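Local structure of ribonucleoside-diphosphate reductase subunit beta (Clostridium botulinum, 6ZJK) at residues N52-S57 against A123-S128. The protein forms the iron-binding R2 subunit of a ribonucleotide reductase and probably generates the radical needed to reduce ribonucleoside diphosphates to deoxyribonucleotides. Sequence-based numbering, arbitrary orientation.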
loop_
_atom_site.group_PDB
_atom_site.type_symbol
_atom_site.label_atom_id
_atom_site.label_comp_id
_atom_site.label_asym_id
_atom_site.label_seq_id
_atom_site.Cartn_x
_atom_site.Cartn_y
_atom_site.Cartn_z
ATOM N N ASN A 52 7.157 -16.336 -9.497
ATOM C CA ASN A 52 7.478 -17.183 -10.590
ATOM C C ASN A 52 6.492 -18.284 -10.753
ATOM O O ASN A 52 6.733 -19.163 -11.457
ATOM C CB ASN A 52 8.884 -17.697 -10.472
ATOM C CG ASN A 52 9.907 -16.624 -10.668
ATOM O OD1 ASN A 52 10.370 -16.037 -9.738
ATOM N ND2 ASN A 52 10.292 -16.411 -11.875
ATOM N N ARG A 53 5.384 -18.199 -10.080
ATOM C CA ARG A 53 4.320 -19.129 -10.188
ATOM C C ARG A 53 3.021 -18.373 -10.288
ATOM O O ARG A 53 2.173 -18.562 -9.507
ATOM C CB ARG A 53 4.272 -20.070 -8.994
ATOM C CG ARG A 53 5.491 -20.949 -8.867
ATOM C CD ARG A 53 5.235 -22.292 -8.214
ATOM N NE ARG A 53 5.118 -22.261 -6.773
ATOM C CZ ARG A 53 5.483 -23.248 -5.961
ATOM N NH1 ARG A 53 5.997 -24.349 -6.448
ATOM N NH2 ARG A 53 5.329 -23.137 -4.678
ATOM N N ILE A 54 2.850 -17.525 -11.270
ATOM C CA ILE A 54 1.613 -16.765 -11.386
ATOM C C ILE A 54 0.751 -17.164 -12.579
ATOM O O ILE A 54 1.236 -17.686 -13.490
ATOM C CB ILE A 54 1.907 -15.253 -11.497
ATOM C CG1 ILE A 54 2.864 -14.983 -12.617
ATOM C CG2 ILE A 54 2.570 -14.756 -10.258
ATOM C CD1 ILE A 54 3.098 -13.544 -12.873
ATOM N N LYS A 55 -0.527 -16.875 -12.552
ATOM C CA LYS A 55 -1.423 -17.177 -13.658
ATOM C C LYS A 55 -1.537 -16.007 -14.639
ATOM O O LYS A 55 -1.569 -16.227 -15.855
ATOM C CB LYS A 55 -2.805 -17.559 -13.120
ATOM C CG LYS A 55 -3.904 -17.662 -14.181
ATOM C CD LYS A 55 -5.240 -18.043 -13.537
ATOM C CE LYS A 55 -6.337 -18.325 -14.554
ATOM N NZ LYS A 55 -6.208 -19.648 -15.266
ATOM N N TYR A 56 -1.596 -14.764 -14.147
ATOM C CA TYR A 56 -1.820 -13.605 -15.021
ATOM C C TYR A 56 -0.466 -13.024 -15.410
ATOM O O TYR A 56 0.111 -12.192 -14.702
ATOM C CB TYR A 56 -2.728 -12.577 -14.343
ATOM C CG TYR A 56 -4.039 -13.204 -13.934
ATOM C CD1 TYR A 56 -4.924 -13.665 -14.894
ATOM C CD2 TYR A 56 -4.352 -13.409 -12.595
ATOM C CE1 TYR A 56 -6.099 -14.274 -14.545
ATOM C CE2 TYR A 56 -5.527 -14.030 -12.231
ATOM C CZ TYR A 56 -6.396 -14.466 -13.214
ATOM O OH TYR A 56 -7.579 -15.087 -12.871
ATOM N N SER A 57 -0.008 -13.429 -16.589
ATOM C CA SER A 57 1.339 -13.054 -17.005
ATOM C C SER A 57 1.477 -11.538 -17.175
ATOM O O SER A 57 2.530 -10.963 -16.867
ATOM C CB SER A 57 1.669 -13.803 -18.304
ATOM O OG SER A 57 3.050 -14.072 -18.440
ATOM N N ALA A 123 -5.882 -13.829 -6.244
ATOM C CA ALA A 123 -4.649 -13.910 -7.022
ATOM C C ALA A 123 -3.631 -12.960 -6.401
ATOM O O ALA A 123 -3.756 -11.741 -6.559
ATOM C CB ALA A 123 -4.899 -13.524 -8.477
ATOM N N ALA A 124 -2.609 -13.511 -5.734
ATOM C CA ALA A 124 -1.661 -12.672 -5.003
ATOM C C ALA A 124 -0.941 -11.692 -5.918
ATOM O O ALA A 124 -0.613 -10.578 -5.497
ATOM C CB ALA A 124 -0.632 -13.537 -4.270
ATOM N N GLU A 125 -0.689 -12.075 -7.165
ATOM C CA GLU A 125 0.023 -11.163 -8.050
ATOM C C GLU A 125 -0.833 -9.944 -8.395
ATOM O O GLU A 125 -0.286 -8.862 -8.639
ATOM C CB GLU A 125 0.477 -11.888 -9.329
ATOM C CG GLU A 125 -0.661 -12.370 -10.260
ATOM C CD GLU A 125 -1.094 -13.811 -9.998
ATOM O OE1 GLU A 125 -1.109 -14.235 -8.821
ATOM O OE2 GLU A 125 -1.432 -14.525 -10.975
ATOM N N VAL A 126 -2.167 -10.076 -8.366
ATOM C CA VAL A 126 -3.054 -8.929 -8.546
ATOM C C VAL A 126 -3.146 -8.093 -7.266
ATOM O O VAL A 126 -3.250 -6.861 -7.329
ATOM C CB VAL A 126 -4.448 -9.384 -9.029
ATOM C CG1 VAL A 126 -5.434 -8.152 -9.154
ATOM C CG2 VAL A 126 -4.339 -10.113 -10.369
ATOM N N SER A 127 -3.215 -8.759 -6.107
ATOM C CA SER A 127 -3.206 -8.035 -4.829
ATOM C C SER A 127 -1.933 -7.214 -4.633
ATOM O O SER A 127 -1.977 -6.120 -4.055
ATOM C CB SER A 127 -3.404 -9.002 -3.671
ATOM O OG SER A 127 -4.779 -9.340 -3.586
ATOM N N SER A 128 -0.786 -7.744 -5.047
ATOM C CA SER A 128 0.423 -6.931 -5.020
ATOM C C SER A 128 0.231 -5.641 -5.802
ATOM O O SER A 128 0.612 -4.563 -5.342
ATOM C CB SER A 128 1.602 -7.706 -5.576
ATOM O OG SER A 128 1.899 -8.781 -4.714
#
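A buried carboxylate-to-backbone contact ties the amides of Lys55 and Tyr56, in the loop leading into helix 58-68, to Glu125 in the first turn of helix 124-151, while Ile54 packs against the glutamate chain. It lies at one end of the all-helical ferritin-like R2 fold; further along, helix 124-151 carries the iron ligands Glu137 and His140. Two successive amides converge on one oxygen. Tyr56 N donates to Glu125 OE2 over 3.2 Å, and its N-H meets the anti lone pair of that oxygen nearly straight on (172°). Lys55 N also donates to Glu125 OE2, at 3.0 Å; that bond is more bent (142°) and arrives from above the carboxylate plane. The other oxygen, OE1, is hydrogen-bonded to Thr37 OG1, so both carboxylate oxygens are held and the group's rotation is probably restricted. Glu125 places CG between its backbone N and carbonyl carbon and bends again at chi2, which lays the chain against Ile54: CG2 of Ile54 is 3.7 Å from Glu125 CB. Apolar packing extends the contact along the Tyr56 ring, whose plane is turned 45° from the carboxylate. Val126 CG2 approaches Tyr56 CD2 obliquely at 4.0 Å, and Ala123, the helix N-cap residue, sets its CB at the ring edge, 3.8 Å from Tyr56 CE2.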